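PDB 3DZD: transcriptional regulator (NtrC family) from Aquifex aeolicus, which probably activates sigma54-dependent transcription through an AAA+ ATPase that a receiver domain regulates. Local coordinates for residues 58-63 with 87-92; 310-315 with 328-333; 317-322 with 352-357. All blocks are in the same frame, centred on the assembly; numbering follows the deposited sequence.

Interaction 1 of 3, residues 58-63 with 87-92; sequences DGVNFI and AVKAIK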
loop_
_atom_site.group_PDB
_atom_site.type_symbol
_atom_site.label_atom_id
_atom_site.label_comp_id
_atom_site.label_asym_id
_atom_site.label_seq_id
_atom_site.Cartn_x
_atom_site.Cartn_y
_atom_site.Cartn_z
ATOM N N ASP A 58 1.060 34.138 -19.494
ATOM C CA ASP A 58 0.392 34.126 -18.201
ATOM C C ASP A 58 0.931 32.994 -17.326
ATOM O O ASP A 58 0.639 31.821 -17.562
ATOM C CB ASP A 58 -1.118 33.979 -18.394
ATOM C CG ASP A 58 -1.902 34.325 -17.147
ATOM O OD1 ASP A 58 -1.274 34.612 -16.106
ATOM O OD2 ASP A 58 -3.150 34.312 -17.210
ATOM N N GLY A 59 1.722 33.355 -16.318
ATOM C CA GLY A 59 2.322 32.391 -15.413
ATOM C C GLY A 59 1.347 31.380 -14.841
ATOM O O GLY A 59 1.664 30.195 -14.746
ATOM N N VAL A 60 0.163 31.843 -14.457
ATOM C CA VAL A 60 -0.890 30.956 -13.965
ATOM C C VAL A 60 -1.275 29.895 -15.000
ATOM O O VAL A 60 -1.218 28.693 -14.728
ATOM C CB VAL A 60 -2.154 31.753 -13.587
ATOM C CG1 VAL A 60 -3.228 30.822 -13.048
ATOM C CG2 VAL A 60 -1.815 32.841 -12.578
ATOM N N ASN A 61 -1.668 30.346 -16.189
ATOM C CA ASN A 61 -2.085 29.443 -17.258
ATOM C C ASN A 61 -0.994 28.457 -17.655
ATOM O O ASN A 61 -1.284 27.347 -18.105
ATOM C CB ASN A 61 -2.550 30.234 -18.483
ATOM C CG ASN A 61 -3.802 31.044 -18.210
ATOM O OD1 ASN A 61 -4.613 30.685 -17.352
ATOM N ND2 ASN A 61 -3.970 32.144 -18.940
ATOM N N PHE A 62 0.259 28.865 -17.490
ATOM C CA PHE A 62 1.390 27.991 -17.786
ATOM C C PHE A 62 1.322 26.691 -16.988
ATOM O O PHE A 62 1.901 25.682 -17.377
ATOM C CB PHE A 62 2.713 28.695 -17.506
ATOM C CG PHE A 62 3.909 27.919 -17.960
ATOM C CD1 PHE A 62 4.290 27.930 -19.290
ATOM C CD2 PHE A 62 4.644 27.166 -17.062
ATOM C CE1 PHE A 62 5.389 27.211 -19.719
ATOM C CE2 PHE A 62 5.745 26.441 -17.487
ATOM C CZ PHE A 62 6.119 26.468 -18.819
ATOM N N ILE A 63 0.620 26.723 -15.863
ATOM C CA ILE A 63 0.385 25.510 -15.105
ATOM C C ILE A 63 -0.229 24.442 -16.007
ATOM O O ILE A 63 0.061 23.257 -15.857
ATOM C CB ILE A 63 -0.524 25.769 -13.892
ATOM C CG1 ILE A 63 0.263 26.479 -12.792
ATOM C CG2 ILE A 63 -1.100 24.470 -13.365
ATOM C CD1 ILE A 63 -0.584 26.906 -11.632
ATOM N N ALA A 87 -3.001 33.513 -6.616
ATOM C CA ALA A 87 -2.573 32.288 -5.949
ATOM C C ALA A 87 -3.669 31.223 -5.950
ATOM O O ALA A 87 -3.452 30.105 -6.418
ATOM C CB ALA A 87 -2.110 32.591 -4.529
ATOM N N VAL A 88 -4.841 31.571 -5.425
ATOM C CA VAL A 88 -5.990 30.676 -5.483
ATOM C C VAL A 88 -6.206 30.194 -6.915
ATOM O O VAL A 88 -6.418 29.002 -7.164
ATOM C CB VAL A 88 -7.277 31.370 -5.004
ATOM C CG1 VAL A 88 -8.490 30.494 -5.284
ATOM C CG2 VAL A 88 -7.185 31.699 -3.531
ATOM N N LYS A 89 -6.156 31.137 -7.849
ATOM C CA LYS A 89 -6.313 30.834 -9.262
ATOM C C LYS A 89 -5.415 29.650 -9.593
ATOM O O LYS A 89 -5.874 28.625 -10.093
ATOM C CB LYS A 89 -5.902 32.050 -10.091
ATOM C CG LYS A 89 -6.865 32.459 -11.193
ATOM C CD LYS A 89 -6.494 33.848 -11.714
ATOM C CE LYS A 89 -7.646 34.513 -12.451
ATOM N NZ LYS A 89 -7.409 35.976 -12.626
ATOM N N ALA A 90 -4.130 29.801 -9.284
ATOM C CA ALA A 90 -3.135 28.767 -9.534
ATOM C C ALA A 90 -3.481 27.462 -8.834
ATOM O O ALA A 90 -3.383 26.385 -9.423
ATOM C CB ALA A 90 -1.767 29.245 -9.093
ATOM N N ILE A 91 -3.876 27.554 -7.571
ATOM C CA ILE A 91 -4.222 26.360 -6.811
ATOM C C ILE A 91 -5.364 25.593 -7.472
ATOM O O ILE A 91 -5.330 24.366 -7.558
ATOM C CB ILE A 91 -4.621 26.694 -5.361
ATOM C CG1 ILE A 91 -3.437 27.299 -4.594
ATOM C CG2 ILE A 91 -5.156 25.443 -4.669
ATOM C CD1 ILE A 91 -2.253 26.364 -4.424
ATOM N N LYS A 92 -6.379 26.316 -7.930
ATOM C CA LYS A 92 -7.509 25.680 -8.591
ATOM C C LYS A 92 -7.091 25.101 -9.939
ATOM O O LYS A 92 -7.660 24.110 -10.400
ATOM C CB LYS A 92 -8.664 26.668 -8.752
ATOM C CG LYS A 92 -9.246 27.118 -7.424
ATOM C CD LYS A 92 -10.052 28.397 -7.560
ATOM C CE LYS A 92 -11.386 28.149 -8.236
ATOM N NZ LYS A 92 -12.312 29.299 -8.050
#

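Interaction 2 of 3, residues 310-315 with 328-333; sequences LLAEYF and FELSEE. With ADP (adenosine-5'-diphosphate), chain C.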
loop_
_atom_site.group_PDB
_atom_site.type_symbol
_atom_site.label_atom_id
_atom_site.label_comp_id
_atom_site.label_asym_id
_atom_site.label_seq_id
_atom_site.Cartn_x
_atom_site.Cartn_y
_atom_site.Cartn_z
ATOM N N LEU A 310 -14.547 -22.537 -16.372
ATOM C CA LEU A 310 -14.041 -21.180 -16.556
ATOM C C LEU A 310 -12.943 -20.904 -15.550
ATOM O O LEU A 310 -11.880 -20.393 -15.897
ATOM C CB LEU A 310 -15.158 -20.137 -16.393
ATOM C CG LEU A 310 -16.219 -20.107 -17.497
ATOM C CD1 LEU A 310 -17.146 -18.914 -17.326
ATOM C CD2 LEU A 310 -15.556 -20.066 -18.862
ATOM N N LEU A 311 -13.214 -21.261 -14.304
ATOM C CA LEU A 311 -12.291 -21.027 -13.223
ATOM C C LEU A 311 -11.023 -21.866 -13.399
ATOM O O LEU A 311 -9.903 -21.376 -13.180
ATOM C CB LEU A 311 -12.974 -21.327 -11.889
ATOM C CG LEU A 311 -13.973 -20.247 -11.467
ATOM C CD1 LEU A 311 -14.964 -20.742 -10.419
ATOM C CD2 LEU A 311 -13.213 -19.013 -10.969
ATOM N N ALA A 312 -11.201 -23.123 -13.799
ATOM C CA ALA A 312 -10.072 -24.018 -14.008
ATOM C C ALA A 312 -9.128 -23.454 -15.065
ATOM O O ALA A 312 -7.907 -23.471 -14.899
ATOM C CB ALA A 312 -10.554 -25.416 -14.413
ATOM N N GLU A 313 -9.704 -22.970 -16.158
ATOM C CA GLU A 313 -8.917 -22.430 -17.251
ATOM C C GLU A 313 -8.212 -21.157 -16.803
ATOM O O GLU A 313 -7.076 -20.897 -17.190
ATOM C CB GLU A 313 -9.813 -22.163 -18.464
ATOM C CG GLU A 313 -10.309 -23.438 -19.130
ATOM C CD GLU A 313 -11.395 -23.193 -20.160
ATOM O OE1 GLU A 313 -12.087 -22.153 -20.077
ATOM O OE2 GLU A 313 -11.561 -24.053 -21.054
ATOM N N TYR A 314 -8.888 -20.379 -15.968
ATOM C CA TYR A 314 -8.330 -19.139 -15.455
ATOM C C TYR A 314 -7.135 -19.430 -14.544
ATOM O O TYR A 314 -6.116 -18.730 -14.592
ATOM C CB TYR A 314 -9.415 -18.345 -14.719
ATOM C CG TYR A 314 -8.920 -17.247 -13.793
ATOM C CD1 TYR A 314 -8.664 -15.965 -14.265
ATOM C CD2 TYR A 314 -8.747 -17.488 -12.442
ATOM C CE1 TYR A 314 -8.222 -14.964 -13.417
ATOM C CE2 TYR A 314 -8.310 -16.501 -11.589
ATOM C CZ TYR A 314 -8.048 -15.245 -12.079
ATOM O OH TYR A 314 -7.620 -14.276 -11.205
ATOM N N PHE A 315 -7.258 -20.465 -13.714
ATOM C CA PHE A 315 -6.176 -20.812 -12.796
ATOM C C PHE A 315 -5.030 -21.503 -13.540
ATOM O O PHE A 315 -3.860 -21.234 -13.286
ATOM C CB PHE A 315 -6.687 -21.676 -11.629
ATOM C CG PHE A 315 -7.561 -20.924 -10.651
ATOM C CD1 PHE A 315 -7.113 -19.749 -10.054
ATOM C CD2 PHE A 315 -8.834 -21.385 -10.334
ATOM C CE1 PHE A 315 -7.921 -19.043 -9.165
ATOM C CE2 PHE A 315 -9.638 -20.699 -9.435
ATOM C CZ PHE A 315 -9.190 -19.524 -8.854
ATOM N N PHE A 328 -1.248 -25.502 -21.170
ATOM C CA PHE A 328 -2.251 -24.449 -21.244
ATOM C C PHE A 328 -3.663 -24.898 -21.591
ATOM O O PHE A 328 -4.595 -24.097 -21.529
ATOM C CB PHE A 328 -1.787 -23.333 -22.180
ATOM C CG PHE A 328 -0.708 -22.479 -21.588
ATOM C CD1 PHE A 328 -1.033 -21.417 -20.761
ATOM C CD2 PHE A 328 0.627 -22.757 -21.833
ATOM C CE1 PHE A 328 -0.053 -20.637 -20.204
ATOM C CE2 PHE A 328 1.619 -21.977 -21.277
ATOM C CZ PHE A 328 1.279 -20.915 -20.462
ATOM N N GLU A 329 -3.841 -26.166 -21.939
ATOM C CA GLU A 329 -5.190 -26.642 -22.209
ATOM C C GLU A 329 -5.615 -27.742 -21.254
ATOM O O GLU A 329 -4.811 -28.592 -20.863
ATOM C CB GLU A 329 -5.339 -27.113 -23.657
ATOM C CG GLU A 329 -4.500 -28.328 -24.002
ATOM C CD GLU A 329 -4.973 -29.026 -25.263
ATOM O OE1 GLU A 329 -4.277 -28.925 -26.297
ATOM O OE2 GLU A 329 -6.046 -29.668 -25.220
ATOM N N LEU A 330 -6.887 -27.700 -20.874
ATOM C CA LEU A 330 -7.515 -28.778 -20.134
ATOM C C LEU A 330 -8.061 -29.788 -21.123
ATOM O O LEU A 330 -8.779 -29.422 -22.055
ATOM C CB LEU A 330 -8.680 -28.247 -19.299
ATOM C CG LEU A 330 -8.364 -27.271 -18.178
ATOM C CD1 LEU A 330 -9.653 -26.669 -17.607
ATOM C CD2 LEU A 330 -7.542 -27.979 -17.105
ATOM N N SER A 331 -7.742 -31.060 -20.916
ATOM C CA SER A 331 -8.273 -32.100 -21.781
ATOM C C SER A 331 -9.780 -32.144 -21.626
ATOM O O SER A 331 -10.319 -31.722 -20.603
ATOM C CB SER A 331 -7.671 -33.461 -21.431
ATOM O OG SER A 331 -8.325 -34.046 -20.319
ATOM N N GLU A 332 -10.466 -32.649 -22.642
ATOM C CA GLU A 332 -11.906 -32.811 -22.542
ATOM C C GLU A 332 -12.234 -33.757 -21.398
ATOM O O GLU A 332 -13.235 -33.584 -20.699
ATOM C CB GLU A 332 -12.495 -33.328 -23.855
ATOM C CG GLU A 332 -12.876 -32.220 -24.816
ATOM C CD GLU A 332 -13.810 -31.209 -24.173
ATOM O OE1 GLU A 332 -14.850 -31.633 -23.620
ATOM O OE2 GLU A 332 -13.501 -29.996 -24.216
ATOM N N GLU A 333 -11.377 -34.753 -21.212
ATOM C CA GLU A 333 -11.529 -35.698 -20.118
ATOM C C GLU A 333 -11.513 -34.970 -18.778
ATOM O O GLU A 333 -12.350 -35.231 -17.910
ATOM C CB GLU A 333 -10.412 -36.745 -20.158
ATOM C CG GLU A 333 -10.687 -37.921 -21.090
ATOM C CD GLU A 333 -10.728 -37.534 -22.567
ATOM O OE1 GLU A 333 -10.083 -36.529 -22.954
ATOM O OE2 GLU A 333 -11.401 -38.249 -23.343
HETATM P PB ADP C . -13.852 -17.043 0.926
HETATM O O1B ADP C . -13.456 -15.586 1.057
HETATM O O2B ADP C . -13.569 -17.884 2.151
HETATM O O3B ADP C . -15.245 -17.262 0.417
HETATM P PA ADP C . -11.670 -17.004 -0.987
HETATM O O1A ADP C . -12.143 -16.091 -2.084
HETATM O O2A ADP C . -10.730 -16.423 0.050
HETATM O O3A ADP C . -12.961 -17.680 -0.275
HETATM O "O5'" ADP C . -10.932 -18.268 -1.657
HETATM C "C5'" ADP C . -10.966 -18.468 -3.064
HETATM C "C4'" ADP C . -9.587 -18.388 -3.687
HETATM O "O4'" ADP C . -9.791 -18.440 -5.093
HETATM C "C3'" ADP C . -8.973 -17.023 -3.453
HETATM O "O3'" ADP C . -7.566 -17.105 -3.697
HETATM C "C2'" ADP C . -9.540 -16.137 -4.531
HETATM O "O2'" ADP C . -8.470 -15.302 -4.976
HETATM C "C1'" ADP C . -9.885 -17.113 -5.636
HETATM N N9 ADP C . -11.261 -16.913 -6.137
HETATM C C8 ADP C . -12.389 -17.173 -5.451
HETATM N N7 ADP C . -13.488 -16.918 -6.188
HETATM C C5 ADP C . -13.062 -16.483 -7.386
HETATM C C6 ADP C . -13.715 -16.028 -8.632
HETATM N N6 ADP C . -15.071 -16.000 -8.737
HETATM N N1 ADP C . -12.919 -15.659 -9.652
HETATM C C2 ADP C . -11.577 -15.696 -9.545
HETATM N N3 ADP C . -10.914 -16.089 -8.444
HETATM C C4 ADP C . -11.595 -16.486 -7.351
#

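Interaction 3 of 3, residues 317-322 with 352-357; sequences KKFAKE and NLIERA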
loop_
_atom_site.group_PDB
_atom_site.type_symbol
_atom_site.label_atom_id
_atom_site.label_comp_id
_atom_site.label_asym_id
_atom_site.label_seq_id
_atom_site.Cartn_x
_atom_site.Cartn_y
_atom_site.Cartn_z
ATOM N N LYS A 317 -4.091 -21.094 -16.586
ATOM C CA LYS A 317 -3.314 -20.095 -17.304
ATOM C C LYS A 317 -2.446 -19.301 -16.351
ATOM O O LYS A 317 -1.249 -19.151 -16.566
ATOM C CB LYS A 317 -4.214 -19.141 -18.085
ATOM C CG LYS A 317 -4.479 -19.571 -19.514
ATOM C CD LYS A 317 -5.066 -20.973 -19.564
ATOM C CE LYS A 317 -5.681 -21.267 -20.921
ATOM N NZ LYS A 317 -4.679 -21.107 -22.013
ATOM N N LYS A 318 -3.058 -18.791 -15.292
ATOM C CA LYS A 318 -2.356 -17.933 -14.356
ATOM C C LYS A 318 -1.128 -18.610 -13.748
ATOM O O LYS A 318 -0.084 -17.974 -13.568
ATOM C CB LYS A 318 -3.311 -17.457 -13.264
ATOM C CG LYS A 318 -2.634 -16.857 -12.057
ATOM C CD LYS A 318 -3.611 -15.992 -11.271
ATOM C CE LYS A 318 -3.349 -16.124 -9.784
ATOM N NZ LYS A 318 -3.352 -17.569 -9.405
ATOM N N PHE A 319 -1.254 -19.898 -13.441
ATOM C CA PHE A 319 -0.164 -20.635 -12.819
ATOM C C PHE A 319 0.875 -21.088 -13.841
ATOM O O PHE A 319 2.071 -20.903 -13.625
ATOM C CB PHE A 319 -0.688 -21.823 -12.003
ATOM C CG PHE A 319 -1.467 -21.419 -10.791
ATOM C CD1 PHE A 319 -0.983 -20.436 -9.940
ATOM C CD2 PHE A 319 -2.694 -22.008 -10.502
ATOM C CE1 PHE A 319 -1.704 -20.048 -8.819
ATOM C CE2 PHE A 319 -3.417 -21.635 -9.388
ATOM C CZ PHE A 319 -2.928 -20.654 -8.549
ATOM N N ALA A 320 0.419 -21.673 -14.947
ATOM C CA ALA A 320 1.320 -22.109 -16.012
ATOM C C ALA A 320 2.216 -20.963 -16.485
ATOM O O ALA A 320 3.400 -21.158 -16.773
ATOM C CB ALA A 320 0.531 -22.694 -17.182
ATOM N N LYS A 321 1.647 -19.768 -16.557
ATOM C CA LYS A 321 2.407 -18.590 -16.928
ATOM C C LYS A 321 3.401 -18.269 -15.818
ATOM O O LYS A 321 4.577 -17.995 -16.071
ATOM C CB LYS A 321 1.462 -17.403 -17.151
ATOM C CG LYS A 321 1.950 -16.370 -18.163
ATOM C CD LYS A 321 1.774 -16.858 -19.597
ATOM C CE LYS A 321 2.217 -15.810 -20.623
ATOM N NZ LYS A 321 3.699 -15.738 -20.801
ATOM N N GLU A 322 2.922 -18.330 -14.581
ATOM C CA GLU A 322 3.700 -17.876 -13.435
ATOM C C GLU A 322 4.776 -18.864 -12.971
ATOM O O GLU A 322 5.793 -18.460 -12.420
ATOM C CB GLU A 322 2.769 -17.516 -12.280
ATOM C CG GLU A 322 3.479 -17.153 -11.001
ATOM C CD GLU A 322 2.514 -17.011 -9.835
ATOM O OE1 GLU A 322 2.990 -16.854 -8.685
ATOM O OE2 GLU A 322 1.280 -17.062 -10.073
ATOM N N ASN A 352 -6.386 -24.681 -5.536
ATOM C CA ASN A 352 -5.292 -25.464 -5.034
ATOM C C ASN A 352 -5.089 -26.741 -5.836
ATOM O O ASN A 352 -3.960 -27.179 -6.030
ATOM C CB ASN A 352 -5.519 -25.796 -3.569
ATOM C CG ASN A 352 -4.583 -26.874 -3.078
ATOM O OD1 ASN A 352 -4.838 -28.059 -3.263
ATOM N ND2 ASN A 352 -3.491 -26.465 -2.454
ATOM N N LEU A 353 -6.180 -27.332 -6.311
ATOM C CA LEU A 353 -6.083 -28.542 -7.116
ATOM C C LEU A 353 -5.436 -28.276 -8.482
ATOM O O LEU A 353 -4.722 -29.120 -9.009
ATOM C CB LEU A 353 -7.457 -29.206 -7.285
ATOM C CG LEU A 353 -7.466 -30.387 -8.254
ATOM C CD1 LEU A 353 -8.158 -31.599 -7.660
ATOM C CD2 LEU A 353 -8.112 -30.010 -9.576
ATOM N N ILE A 354 -5.686 -27.102 -9.048
ATOM C CA ILE A 354 -5.156 -26.765 -10.365
ATOM C C ILE A 354 -3.709 -26.335 -10.222
ATOM O O ILE A 354 -2.899 -26.552 -11.122
ATOM C CB ILE A 354 -5.938 -25.609 -11.031
ATOM C CG1 ILE A 354 -7.378 -26.028 -11.338
ATOM C CG2 ILE A 354 -5.260 -25.166 -12.310
ATOM C CD1 ILE A 354 -7.489 -27.163 -12.334
ATOM N N GLU A 355 -3.389 -25.722 -9.088
ATOM C CA GLU A 355 -2.043 -25.223 -8.871
ATOM C C GLU A 355 -1.133 -26.420 -8.717
ATOM O O GLU A 355 0.018 -26.415 -9.162
ATOM C CB GLU A 355 -1.965 -24.359 -7.618
ATOM C CG GLU A 355 -0.616 -23.676 -7.474
ATOM C CD GLU A 355 -0.312 -23.224 -6.058
ATOM O OE1 GLU A 355 -1.044 -23.607 -5.129
ATOM O OE2 GLU A 355 0.677 -22.487 -5.868
ATOM N N ARG A 356 -1.679 -27.443 -8.074
ATOM C CA ARG A 356 -0.984 -28.697 -7.886
ATOM C C ARG A 356 -0.680 -29.290 -9.254
ATOM O O ARG A 356 0.461 -29.611 -9.563
ATOM C CB ARG A 356 -1.857 -29.645 -7.072
ATOM C CG ARG A 356 -1.385 -31.075 -7.046
ATOM C CD ARG A 356 -0.435 -31.330 -5.898
ATOM N NE ARG A 356 -0.186 -32.767 -5.759
ATOM C CZ ARG A 356 0.916 -33.296 -5.237
ATOM N NH1 ARG A 356 1.899 -32.516 -4.797
ATOM N NH2 ARG A 356 1.035 -34.614 -5.167
ATOM N N ALA A 357 -1.714 -29.408 -10.078
ATOM C CA ALA A 357 -1.570 -29.948 -11.419
ATOM C C ALA A 357 -0.412 -29.306 -12.187
ATOM O O ALA A 357 0.335 -29.994 -12.866
ATOM C CB ALA A 357 -2.869 -29.781 -12.186
#

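Interaction 1 of 3, residues 58-63 with 87-92
V60 and I63, three residues apart in a turn of helical backbone angles, both meet A90, and every contact is van der Waals; no hydrogen bond crosses. The backbones come close, V60 CA lying 5.4 Å from A90 CA. V60 holds CG1 anti to its backbone N (chi1 -179°), which sends that methyl to the helix backbone, 4.0 Å from A90 N. The same CG1 rests alongside the base of K89, 4.2 Å from its CB. I63 reaches A90 by its longer branch: its CG1 is anti to the carbonyl carbon and the chain continues extended (chi2 174°), delivering CD1 to A90, where it touches the methyl and the carbonyl oxygen. There I63 CD1 is 3.6 Å from both A90 CB and A90 O. The turn that pairs the two side chains is closed by I63 N bonding V60 O at 2.9 Å. Beyond its base, K89 runs out extended to the surface; its NZ stays 6.5 Å from D58 OD2, too far for a salt bridge. In the receiver domain's CheY-like fold, I63 and A90 both rest on V77 of strand 74-79 and touch A95 in the loop after helix 85-93. F62 turns instead to helix 33-42, while V88 and I91, elsewhere on helix 85-93, pack on E106 and L110 of the second subunit.

Interaction 2 of 3, residues 310-315 with 328-333
E313 and E332, one from each segment, share K335 NZ: E332 OE2 by a salt bridge, E313 OE2 by a long, weak ion pair. E313 also meets 328-333 through its aliphatic part, where its CG lies 3.6 Å from L330 CD1. That single methyl carries the contact, since it also reaches A312 CB at 3.5 Å, tucked between successive residues of helix 307-322. L330 gets there with CG anti to its carbonyl carbon (chi1 -65°) and an extended chi2 (171°), which carries CD1 outward to the helix; L316 and V365 also touch its side chain. This is the helical lid of an AAA+ ATPase, and L330 lies in the connection that returns from helix 307-322 to helix 332-339. S331, the N-cap of the latter helix, bonds T334 N through OG, an amide of the first turn with no i-4 carbonyl within the helix. Other residues of 310-315 line the nucleotide pocket. L311 CD2 lies 3.6 Å from ADP N1, Y314 CE2 is 3.9 Å from ADP C2, and F315 CZ is 3.9 Å from ADP N3. The rings also meet, Y314 CD2 standing 3.6 Å above one F315 face, offset toward its rim.

Interaction 3 of 3, residues 317-322 with 352-357
F319 places CG anti to its carbonyl carbon (chi1 -68°), and E355 places CG anti to its backbone N (chi1 -172°); together these torsions lay the glutamate's methylene chain over a face of the phenyl ring. The fit is central: E355 CG stands 3.8 Å from the centroid of the F319 ring and only 3° off its normal, which defines a CH-pi contact. The chain crosses the ring at about a right angle, and the helix backbone follows it in, E355 CB reaching F319 CE2 at 3.6 Å and E355 CA reaching F319 CD2 at 3.7 Å. I354 comes from another direction, its CG2 near the ring plane at the edge, a loose 4.5 Å from F319 CD2; the I354 side chain packs mainly on A312, F315 and L316 of helix 307-322. The contact thus joins helices 307-322 and 346-359 of the AAA+ lid, with the F319 side chain about 8 Å from bound ADP at the nearest atoms. Beyond the ring, the E355 carboxylate is held at both oxygens: OE2 bonds Y323 OH, and OE1 accepts from N352 ND2 of the second subunit. With an alanine at F319, the methylenes of E355 would probably lose the surface they lie on, opening a gap between the helices and leaving the carboxylate freer to shift from Y323. The chemistry is therefore divided along one side chain: its hydrocarbon part packs on an aromatic face within the lid, while its buried carboxylate, probably ionised, is met by two hydrogen bonds, one across the subunit interface.

How the interactions relate
Interaction 1 belongs to the receiver domain, while interactions 2 and 3 share the AAA+ lid about 38 Å or more away by nearest atoms. The lid pair hold the same helix, 307-322, and touch: F315 CB meets I354 CG2 at 3.8 Å. All three contacts are largely buried, though K89 in interaction 1 is exposed and E313 in interaction 2 is partly so. None has a hydrogen bond between its segments. Interaction 1 is aliphatic, above a sheet; interaction 2 sets a leucine methyl against a helix lining the nucleotide pocket; interaction 3 is a CH-pi contact of a glutamate methylene on a phenyl face. Interactions 1 and 3 adjoin the second subunit, interaction 3 also through hydrogen bonds.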